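Local coordinates for sugar ABC transporter substrate-binding protein, BlMnBP1 (Bifidobacterium animalis subsp. lactis ATCC 27673, PDB 6I5R) that binds manno-oligosaccharides such as mannobiose as a solute-binding protein of an ABC transporter that confers growth on beta-mannan, at residues 249-253 with 254-258; 340-343 with 344-348; 356-360 with 361-365; 421-424 with 425-429. All blocks are in the same frame, centred on the assembly; numbering follows the deposited sequence.

Overall arrangement
All four contacts are local: each joins neighbouring residues round a turn, a last helical turn or a cap. They follow one another in series along the chain, and none encloses or crosses another. Interaction 1 closes the C-terminal end of helix 239-252. Interaction 2 lies at the C-terminal part of helix 331-346, and interaction 3 folds the loop between helix 350-353 and strand 377-379; these two touch, Thr-345 packing on Ile-359 and Lys-360. Interaction 4 starts helix 425-443. Its centre lies about 15 Å from that of interaction 1, and Tyr-248 of helix 239-252 bonds to Arg-423 O. The centres of interactions 1 and 2 are about 42 Å apart, on opposite sides of the chain's centre.

Interaction 1: residues 249-253 with 254-258; sequences DAVAN and GYTEE
A Schellman motif ends helix 239-252, with Tyr-255 N bonded back to Ala-250 O at 2.8 Å and Gly-254 N to Val-251 O at 3.1 Å. Gly-254 suits its place because its phi is positive (74°), and a side chain there would run into Asn-253 O. Beyond the glycine the chain leaves the helix, and Tyr-255 holds CG opposite its carbonyl carbon (chi1 -58°), which brings one ring face to Asn-253: CB of Asn-253 stands 3.5 Å from the ring centroid, a CH-pi contact only 18° off the normal. The amide is inclined to the ring, and its ND2 is bonded to Gln-175 OE1. Thr-256 meets Val-251, its CG2 3.8 Å from Val-251 CG2, while a water spans Thr-256 OG1 (2.6 Å) and Val-251 O (3.0 Å), giving that helix-end carbonyl a second donor. An alanine in place of Tyr-255 would keep the backbone bond but is likely to leave Asn-253 CB without its aromatic cover and a gap beside Gln-175. The tyrosine ring also packs on Leu-178 and Lys-179 of helix 171-184 and on Pro-189 of strand 188-190, and Val-251 leans on Ala-418 and Ala-419 of helix 409-420.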
loop_
_atom_site.group_PDB
_atom_site.type_symbol
_atom_site.label_atom_id
_atom_site.label_comp_id
_atom_site.label_asym_id
_atom_site.label_seq_id
_atom_site.Cartn_x
_atom_site.Cartn_y
_atom_site.Cartn_z
ATOM N N ASP A 249 10.854 -18.802 -4.530
ATOM C CA ASP A 249 11.167 -19.631 -5.694
ATOM C C ASP A 249 11.755 -18.805 -6.819
ATOM O O ASP A 249 12.653 -19.263 -7.532
ATOM C CB ASP A 249 9.904 -20.338 -6.196
ATOM C CG ASP A 249 9.513 -21.509 -5.337
ATOM O OD1 ASP A 249 10.320 -21.919 -4.471
ATOM O OD2 ASP A 249 8.379 -21.998 -5.521
ATOM N N ALA A 250 11.223 -17.606 -7.037
ATOM C CA ALA A 250 11.735 -16.763 -8.111
ATOM C C ALA A 250 13.212 -16.458 -7.907
ATOM O O ALA A 250 13.984 -16.421 -8.871
ATOM C CB ALA A 250 10.934 -15.464 -8.177
ATOM N N VAL A 251 13.623 -16.219 -6.654
ATOM C CA VAL A 251 15.033 -15.964 -6.360
ATOM C C VAL A 251 15.850 -17.250 -6.463
ATOM O O VAL A 251 16.952 -17.270 -7.026
ATOM C CB VAL A 251 15.174 -15.336 -4.961
ATOM C CG1 VAL A 251 16.647 -15.140 -4.588
ATOM C CG2 VAL A 251 14.417 -14.002 -4.906
ATOM N N ALA A 252 15.344 -18.329 -5.873
ATOM C CA ALA A 252 16.099 -19.575 -5.850
ATOM C C ALA A 252 16.275 -20.139 -7.252
ATOM O O ALA A 252 17.315 -20.742 -7.547
ATOM C CB ALA A 252 15.401 -20.595 -4.952
ATOM N N ASN A 253 15.272 -19.960 -8.116
ATOM C CA ASN A 253 15.305 -20.413 -9.507
ATOM C C ASN A 253 16.200 -19.550 -10.388
ATOM O O ASN A 253 16.389 -19.881 -11.572
ATOM C CB ASN A 253 13.879 -20.431 -10.082
ATOM C CG ASN A 253 13.028 -21.586 -9.536
ATOM O OD1 ASN A 253 13.567 -22.597 -9.102
ATOM N ND2 ASN A 253 11.688 -21.415 -9.530
ATOM N N GLY A 254 16.766 -18.479 -9.845
ATOM C CA GLY A 254 17.604 -17.592 -10.625
ATOM C C GLY A 254 16.832 -16.709 -11.571
ATOM O O GLY A 254 17.348 -16.351 -12.636
ATOM N N TYR A 255 15.592 -16.370 -11.223
ATOM C CA TYR A 255 14.746 -15.547 -12.073
ATOM C C TYR A 255 14.667 -14.097 -11.604
ATOM O O TYR A 255 13.770 -13.374 -12.053
ATOM C CB TYR A 255 13.320 -16.096 -12.131
ATOM C CG TYR A 255 13.187 -17.518 -12.621
ATOM C CD1 TYR A 255 14.142 -18.085 -13.443
ATOM C CD2 TYR A 255 12.110 -18.299 -12.242
ATOM C CE1 TYR A 255 14.041 -19.395 -13.871
ATOM C CE2 TYR A 255 11.992 -19.604 -12.680
ATOM C CZ TYR A 255 12.975 -20.149 -13.496
ATOM O OH TYR A 255 12.925 -21.456 -13.951
ATOM N N THR A 256 15.535 -13.672 -10.685
ATOM C CA THR A 256 15.586 -12.275 -10.236
ATOM C C THR A 256 16.940 -11.671 -10.610
ATOM O O THR A 256 17.791 -12.318 -11.236
ATOM C CB THR A 256 15.320 -12.154 -8.726
ATOM O OG1 THR A 256 16.311 -12.887 -7.997
ATOM C CG2 THR A 256 13.970 -12.695 -8.405
ATOM N N GLU A 257 17.126 -10.411 -10.231
ATOM C CA GLU A 257 18.335 -9.692 -10.610
ATOM C C GLU A 257 19.564 -10.399 -10.061
ATOM O O GLU A 257 19.509 -11.117 -9.057
ATOM C CB GLU A 257 18.298 -8.239 -10.117
ATOM C CG GLU A 257 18.347 -8.045 -8.599
ATOM C CD GLU A 257 17.033 -8.369 -7.889
ATOM O OE1 GLU A 257 15.980 -8.381 -8.564
ATOM O OE2 GLU A 257 17.077 -8.616 -6.655
ATOM N N GLU A 258 20.682 -10.190 -10.759
ATOM C CA GLU A 258 21.923 -10.864 -10.390
ATOM C C GLU A 258 22.309 -10.535 -8.951
ATOM O O GLU A 258 22.776 -11.403 -8.200
ATOM C CB GLU A 258 23.061 -10.471 -11.353
ATOM C CG GLU A 258 24.449 -10.859 -10.781
ATOM C CD GLU A 258 25.352 -11.598 -11.807
ATOM O OE1 GLU A 258 25.123 -11.489 -13.062
ATOM O OE2 GLU A 258 26.320 -12.279 -11.374
HETATM O O HOH W 1 17.675 -14.942 -8.735
#

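Interaction 2: residues 340-343 with 344-348; sequences FVKW and MTEDS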
loop_
_atom_site.group_PDB
_atom_site.type_symbol
_atom_site.label_atom_id
_atom_site.label_comp_id
_atom_site.label_asym_id
_atom_site.label_seq_id
_atom_site.Cartn_x
_atom_site.Cartn_y
_atom_site.Cartn_z
ATOM N N PHE A 340 -7.777 21.015 3.827
ATOM C CA PHE A 340 -6.897 20.546 2.762
ATOM C C PHE A 340 -7.083 19.050 2.494
ATOM O O PHE A 340 -7.077 18.615 1.341
ATOM C CB PHE A 340 -5.432 20.857 3.108
ATOM C CG PHE A 340 -4.472 20.390 2.053
ATOM C CD1 PHE A 340 -4.417 21.033 0.828
ATOM C CD2 PHE A 340 -3.655 19.302 2.275
ATOM C CE1 PHE A 340 -3.582 20.588 -0.167
ATOM C CE2 PHE A 340 -2.797 18.851 1.272
ATOM C CZ PHE A 340 -2.759 19.506 0.060
ATOM N N VAL A 341 -7.230 18.237 3.542
ATOM C CA VAL A 341 -7.469 16.812 3.314
ATOM C C VAL A 341 -8.773 16.609 2.554
ATOM O O VAL A 341 -8.857 15.813 1.612
ATOM C CB VAL A 341 -7.474 16.045 4.649
ATOM C CG1 VAL A 341 -8.004 14.634 4.451
ATOM C CG2 VAL A 341 -6.089 16.002 5.243
ATOM N N LYS A 342 -9.826 17.305 2.955
ATOM C CA LYS A 342 -11.082 17.114 2.250
ATOM C C LYS A 342 -10.968 17.593 0.810
ATOM O O LYS A 342 -11.538 16.979 -0.102
ATOM C CB LYS A 342 -12.219 17.840 2.963
ATOM C CG LYS A 342 -13.602 17.531 2.381
ATOM C CD LYS A 342 -14.728 17.852 3.380
ATOM C CE LYS A 342 -16.075 17.324 2.923
ATOM N NZ LYS A 342 -17.139 17.588 3.940
ATOM N N TRP A 343 -10.237 18.688 0.589
ATOM C CA TRP A 343 -10.000 19.157 -0.773
ATOM C C TRP A 343 -9.232 18.102 -1.560
ATOM O O TRP A 343 -9.566 17.798 -2.713
ATOM C CB TRP A 343 -9.244 20.510 -0.779
ATOM C CG TRP A 343 -9.094 21.027 -2.196
ATOM C CD1 TRP A 343 -10.027 21.715 -2.919
ATOM C CD2 TRP A 343 -7.995 20.805 -3.079
ATOM N NE1 TRP A 343 -9.558 21.962 -4.182
ATOM C CE2 TRP A 343 -8.309 21.418 -4.305
ATOM C CE3 TRP A 343 -6.754 20.174 -2.943
ATOM C CZ2 TRP A 343 -7.449 21.379 -5.408
ATOM C CZ3 TRP A 343 -5.882 20.164 -4.033
ATOM C CH2 TRP A 343 -6.240 20.755 -5.247
ATOM N N MET A 344 -8.170 17.557 -0.961
ATOM C CA MET A 344 -7.444 16.475 -1.612
ATOM C C MET A 344 -8.386 15.333 -1.973
ATOM O O MET A 344 -8.331 14.793 -3.083
ATOM C CB MET A 344 -6.325 15.973 -0.703
ATOM C CG MET A 344 -5.081 16.851 -0.675
ATOM S SD MET A 344 -4.337 17.169 -2.293
ATOM C CE MET A 344 -3.974 15.503 -2.922
ATOM N N THR A 345 -9.272 14.963 -1.047
ATOM C CA THR A 345 -10.139 13.811 -1.257
ATOM C C THR A 345 -11.200 14.084 -2.312
ATOM O O THR A 345 -11.403 13.273 -3.214
ATOM C CB THR A 345 -10.804 13.400 0.061
ATOM O OG1 THR A 345 -9.790 13.106 1.022
ATOM C CG2 THR A 345 -11.670 12.171 -0.143
ATOM N N GLU A 346 -11.883 15.227 -2.224
ATOM C CA GLU A 346 -13.070 15.446 -3.040
ATOM C C GLU A 346 -12.790 16.210 -4.317
ATOM O O GLU A 346 -13.489 15.981 -5.313
ATOM C CB GLU A 346 -14.135 16.207 -2.255
ATOM C CG GLU A 346 -14.538 15.525 -0.984
ATOM C CD GLU A 346 -15.944 15.862 -0.576
ATOM O OE1 GLU A 346 -16.546 16.830 -1.141
ATOM O OE2 GLU A 346 -16.472 15.130 0.299
ATOM N N ASP A 347 -11.755 17.061 -4.335
ATOM C CA ASP A 347 -11.579 18.018 -5.432
ATOM C C ASP A 347 -10.269 17.888 -6.206
ATOM O O ASP A 347 -10.248 18.209 -7.403
ATOM C CB ASP A 347 -11.668 19.471 -4.908
ATOM C CG ASP A 347 -13.097 19.914 -4.558
ATOM O OD1 ASP A 347 -14.032 19.101 -4.547
ATOM O OD2 ASP A 347 -13.302 21.110 -4.268
ATOM N N SER A 348 -9.184 17.446 -5.571
ATOM C CA SER A 348 -7.857 17.586 -6.163
ATOM C C SER A 348 -7.710 16.837 -7.477
ATOM O O SER A 348 -6.965 17.280 -8.362
ATOM C CB SER A 348 -6.782 17.079 -5.205
ATOM O OG SER A 348 -6.933 15.709 -4.970
#
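Trp-343 swings its indole back over the residues that follow it. With CG anti to the backbone N (chi1 -176°), one ring face meets two methylenes in succession: Asp-347 CB lies 3.6 Å from the centroid of the five-membered ring and Ser-348 CB 3.9 Å from that of the six-membered ring, both CH-pi contacts. The Asp-347 carboxylate stands nearly upright on the indole, its plane 79° from the ring. Met-344 is folded rather than extended, bent at both chi2 and chi3, which lets this flexible thioether reach both neighbouring aromatics. Its CG sits over a face of Phe-340, 3.8 Å from the ring centroid, while SD approaches that ring and Trp-343 obliquely, 3.8 Å from Trp-343 CZ3, as Met-aromatic contacts. This is the C-terminal part of helix 331-346, where Trp-343 O receives both Asp-347 N and Ser-348 N, one from each face of its carbonyl plane. Phe-66 of helix 59-69 adds edge-to-face contacts with Phe-340 and Trp-343. Thr-345 directs OG1 back along the helix to Val-341 O (2.9 Å), which thus also takes a side-chain proton besides that of Thr-345 N. Ser-348 OG reaches Met-344 O at 2.5 Å, in the carbonyl plane on a lone pair, and also bonds to Phe-350 N. On the polar flank, extended Lys-342 runs beside Glu-346, bringing CE 3.4 Å from OE2; Lys-342 NZ stays 4.4 Å from Glu-346 OE2, beyond salt-bridge range, and bonds instead to the backbone oxygens of Tyr-24 and Ile-27.

Interaction 3: residues 356-360 with 361-365; sequences GIPIK and ADDES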
loop_
_atom_site.group_PDB
_atom_site.type_symbol
_atom_site.label_atom_id
_atom_site.label_comp_id
_atom_site.label_asym_id
_atom_site.label_seq_id
_atom_site.Cartn_x
_atom_site.Cartn_y
_atom_site.Cartn_z
ATOM N N GLY A 356 -5.379 5.611 -9.221
ATOM C CA GLY A 356 -6.044 4.940 -8.135
ATOM C C GLY A 356 -7.540 5.214 -8.076
ATOM O O GLY A 356 -8.091 6.030 -8.817
ATOM N N ILE A 357 -8.158 4.561 -7.110
ATOM C CA ILE A 357 -9.622 4.604 -6.957
ATOM C C ILE A 357 -9.962 5.775 -6.066
ATOM O O ILE A 357 -9.433 5.883 -4.946
ATOM C CB ILE A 357 -10.135 3.283 -6.369
ATOM C CG1 ILE A 357 -9.929 2.163 -7.385
ATOM C CG2 ILE A 357 -11.586 3.420 -5.928
ATOM C CD1 ILE A 357 -9.746 0.836 -6.699
ATOM N N PRO A 358 -10.837 6.699 -6.505
ATOM C CA PRO A 358 -11.191 7.844 -5.657
ATOM C C PRO A 358 -11.853 7.397 -4.370
ATOM O O PRO A 358 -12.525 6.362 -4.303
ATOM C CB PRO A 358 -12.166 8.667 -6.509
ATOM C CG PRO A 358 -12.277 8.017 -7.819
ATOM C CD PRO A 358 -11.566 6.686 -7.789
ATOM N N ILE A 359 -11.644 8.207 -3.336
ATOM C CA ILE A 359 -12.092 7.889 -1.993
ATOM C C ILE A 359 -13.394 8.592 -1.623
ATOM O O ILE A 359 -14.100 8.113 -0.720
ATOM C CB ILE A 359 -10.957 8.216 -0.994
ATOM C CG1 ILE A 359 -9.753 7.345 -1.353
ATOM C CG2 ILE A 359 -11.389 7.999 0.433
ATOM C CD1 ILE A 359 -9.954 5.903 -1.145
ATOM N N LYS A 360 -13.751 9.688 -2.294
ATOM C CA LYS A 360 -15.068 10.263 -2.067
ATOM C C LYS A 360 -16.123 9.181 -2.256
ATOM O O LYS A 360 -16.109 8.445 -3.252
ATOM C CB LYS A 360 -15.325 11.436 -3.014
ATOM C CG LYS A 360 -16.640 12.128 -2.704
ATOM C CD LYS A 360 -16.922 13.305 -3.634
ATOM C CE LYS A 360 -18.052 14.116 -3.053
ATOM N NZ LYS A 360 -18.293 15.359 -3.826
ATOM N N ALA A 361 -17.023 9.065 -1.280
ATOM C CA ALA A 361 -17.896 7.899 -1.197
ATOM C C ALA A 361 -18.694 7.704 -2.474
ATOM O O ALA A 361 -18.921 6.567 -2.899
ATOM C CB ALA A 361 -18.851 8.022 -0.015
ATOM N N ASP A 362 -19.120 8.796 -3.111
ATOM C CA ASP A 362 -20.095 8.714 -4.192
ATOM C C ASP A 362 -19.475 8.694 -5.573
ATOM O O ASP A 362 -20.191 8.923 -6.546
ATOM C CB ASP A 362 -21.033 9.910 -4.137
ATOM C CG ASP A 362 -20.296 11.211 -4.379
ATOM O OD1 ASP A 362 -19.689 11.418 -5.475
ATOM O OD2 ASP A 362 -20.272 12.041 -3.454
ATOM N N ASP A 363 -18.167 8.500 -5.675
ATOM C CA ASP A 363 -17.450 8.462 -6.947
ATOM C C ASP A 363 -17.144 7.001 -7.235
ATOM O O ASP A 363 -16.316 6.397 -6.551
ATOM C CB ASP A 363 -16.165 9.280 -6.862
ATOM C CG ASP A 363 -15.497 9.510 -8.226
ATOM O OD1 ASP A 363 -15.674 8.714 -9.182
ATOM O OD2 ASP A 363 -14.747 10.502 -8.324
ATOM N N GLU A 364 -17.812 6.416 -8.221
ATOM C CA GLU A 364 -17.507 5.035 -8.547
ATOM C C GLU A 364 -16.688 4.928 -9.833
ATOM O O GLU A 364 -16.690 3.882 -10.474
ATOM C CB GLU A 364 -18.787 4.205 -8.627
ATOM C CG GLU A 364 -19.747 4.376 -7.399
ATOM C CD GLU A 364 -19.313 3.682 -6.090
ATOM O OE1 GLU A 364 -18.491 2.733 -6.088
ATOM O OE2 GLU A 364 -19.837 4.081 -5.018
ATOM N N SER A 365 -15.976 5.986 -10.208
ATOM C CA SER A 365 -15.041 5.884 -11.322
ATOM C C SER A 365 -13.812 5.046 -10.941
ATOM O O SER A 365 -13.407 4.972 -9.770
ATOM C CB SER A 365 -14.619 7.284 -11.772
ATOM O OG SER A 365 -13.440 7.679 -11.088
#
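Pro-358, Lys-360 and Asp-363 carry most of this contact, in which the chain folds back on itself after helix 350-353. The pyrrolidine ring of Pro-358 lies against Asp-363 and Ser-365: its CG is 3.5 Å from Asp-363 OD2 and as far from Ser-365 OG, and its CD comes to 3.2 Å from Ser-365 O. A proline probably suits this spot, its compact ring meeting these oxygens with CH groups alone. The reversal itself is a type I beta turn, Asp-363 N donating to Lys-360 O at 3.2 Å. Asp-363 sends its side chain out with CG anti to the backbone N (chi1 -169°), and OD1 then accepts from Ser-365 N at 2.9 Å, which makes an Asx turn; Ser-365 OG adds a weak bond to the same oxygen. Lys-360 lies fully extended across Asp-362, touching OD2 through CE at 3.1 Å, whereas NZ stands 3.9 Å from OD2, a long salt bridge. Its second acidic neighbour, Glu-346 OE1, is also a weak partner. Lys-129 NZ bonds to both Pro-358 O and Asp-363 O, pinning the two arms together. Within the contact, the well-formed bonds are those of the beta turn and the Asx turn; with both of its ion pairs long, the charge attraction of Lys-360 is probably weak and the end of its side chain loosely held.

Interaction 4: residues 421-424 with 425-429; sequences RTRT and IDQIM
Thr-424 and Gln-427 form a capping box at the start of helix 425-443. Thr-424 N gives a nearly straight bond to Gln-427 OE1 (2.9 Å), in the amide carbonyl plane on a lone pair, and Gln-427 N returns one to Thr-424 OG1 (3.1 Å). The hydroxyl can face the helix because it sits between the backbone N and the carbonyl carbon (chi1 66°). Ile-428 N closes the first turn on Thr-424 O at 3.1 Å. Alongside, Arg-423 bends at chi3 to lay one guanidinium face over Ile-428, whose CG1 lies 3.6 Å from NE. A water in the plane at the guanidinium edge joins NH1 (3.1 Å) to Gln-427 O (3.0 Å). Farther out, Arg-423 is fixed by salt bridges to Asp-413 and Asp-417 of helix 409-420 and to Glu-431 of helix 425-443, while Tyr-248 OH bonds to its carbonyl. A leucine in place of Arg-423 would probably leave these acids without this salt-bridge partner and the water without its guanidinium. Arginine suits the site, the poorly hydrated face of its guanidinium resting on isoleucine while its N-H groups meet acids and water; its charge probably balances the three carboxylates, with a bound zinc ion about 5 Å from the side chain.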
loop_
_atom_site.group_PDB
_atom_site.type_symbol
_atom_site.label_atom_id
_atom_site.label_comp_id
_atom_site.label_asym_id
_atom_site.label_seq_id
_atom_site.Cartn_x
_atom_site.Cartn_y
_atom_site.Cartn_z
ATOM N N ARG A 421 20.715 -20.345 -0.215
ATOM C CA ARG A 421 20.288 -21.721 0.074
ATOM C C ARG A 421 20.524 -22.092 1.540
ATOM O O ARG A 421 20.868 -23.229 1.867
ATOM C CB ARG A 421 20.982 -22.724 -0.864
ATOM C CG ARG A 421 20.705 -22.507 -2.363
ATOM C CD ARG A 421 21.491 -23.438 -3.319
ATOM N NE ARG A 421 22.728 -22.812 -3.780
ATOM C CZ ARG A 421 22.865 -22.103 -4.903
ATOM N NH1 ARG A 421 21.853 -21.918 -5.763
ATOM N NH2 ARG A 421 24.045 -21.586 -5.172
ATOM N N THR A 422 20.336 -21.135 2.439
ATOM C CA THR A 422 20.552 -21.409 3.856
ATOM C C THR A 422 19.355 -22.109 4.477
ATOM O O THR A 422 19.510 -22.870 5.437
ATOM C CB THR A 422 20.854 -20.111 4.607
ATOM O OG1 THR A 422 19.750 -19.218 4.496
ATOM C CG2 THR A 422 22.085 -19.464 4.051
ATOM N N ARG A 423 18.166 -21.858 3.943
ATOM C CA ARG A 423 16.918 -22.333 4.511
ATOM C C ARG A 423 15.933 -22.528 3.380
ATOM O O ARG A 423 15.978 -21.792 2.393
ATOM C CB ARG A 423 16.270 -21.349 5.489
ATOM C CG ARG A 423 16.919 -21.249 6.836
ATOM C CD ARG A 423 15.962 -20.668 7.872
ATOM N NE ARG A 423 15.740 -19.231 7.727
ATOM C CZ ARG A 423 14.941 -18.548 8.538
ATOM N NH1 ARG A 423 14.310 -19.183 9.506
ATOM N NH2 ARG A 423 14.764 -17.245 8.379
ATOM N N THR A 424 15.012 -23.469 3.560
ATOM C CA THR A 424 13.874 -23.634 2.660
ATOM C C THR A 424 12.750 -22.669 3.042
ATOM O O THR A 424 12.715 -22.126 4.149
ATOM C CB THR A 424 13.313 -25.053 2.713
ATOM O OG1 THR A 424 12.746 -25.286 4.009
ATOM C CG2 THR A 424 14.399 -26.083 2.385
ATOM N N ILE A 425 11.796 -22.477 2.125
ATOM C CA ILE A 425 10.679 -21.609 2.486
ATOM C C ILE A 425 9.920 -22.209 3.660
ATOM O O ILE A 425 9.409 -21.479 4.520
ATOM C CB ILE A 425 9.761 -21.347 1.278
ATOM C CG1 ILE A 425 8.723 -20.271 1.628
ATOM C CG2 ILE A 425 9.012 -22.616 0.855
ATOM C CD1 ILE A 425 9.306 -18.917 2.015
ATOM N N ASP A 426 9.863 -23.541 3.742
ATOM C CA ASP A 426 9.160 -24.175 4.847
ATOM C C ASP A 426 9.771 -23.757 6.172
ATOM O O ASP A 426 9.064 -23.474 7.147
ATOM C CB ASP A 426 9.235 -25.697 4.739
ATOM C CG ASP A 426 8.307 -26.266 3.700
ATOM O OD1 ASP A 426 7.433 -25.549 3.209
ATOM O OD2 ASP A 426 8.465 -27.484 3.401
ATOM N N GLN A 427 11.101 -23.779 6.231
ATOM C CA GLN A 427 11.809 -23.459 7.451
ATOM C C GLN A 427 11.610 -22.004 7.832
ATOM O O GLN A 427 11.452 -21.687 9.014
ATOM C CB GLN A 427 13.282 -23.770 7.268
ATOM C CG GLN A 427 13.581 -25.243 7.175
ATOM C CD GLN A 427 15.065 -25.487 6.946
ATOM O OE1 GLN A 427 15.619 -25.117 5.922
ATOM N NE2 GLN A 427 15.727 -26.026 7.955
ATOM N N ILE A 428 11.619 -21.109 6.849
ATOM C CA ILE A 428 11.364 -19.706 7.142
ATOM C C ILE A 428 9.948 -19.533 7.662
ATOM O O ILE A 428 9.723 -18.850 8.666
ATOM C CB ILE A 428 11.616 -18.833 5.899
ATOM C CG1 ILE A 428 13.051 -18.935 5.425
ATOM C CG2 ILE A 428 11.298 -17.386 6.231
ATOM C CD1 ILE A 428 13.272 -18.420 3.989
ATOM N N MET A 429 8.971 -20.166 7.005
ATOM C CA MET A 429 7.597 -20.008 7.447
ATOM C C MET A 429 7.391 -20.624 8.824
ATOM O O MET A 429 6.622 -20.100 9.627
ATOM C CB MET A 429 6.657 -20.617 6.427
ATOM C CG MET A 429 6.710 -19.908 5.083
ATOM S SD MET A 429 6.064 -18.220 5.067
ATOM C CE MET A 429 7.557 -17.255 5.160
HETATM O O HOH W 2 13.746 -21.892 10.872
#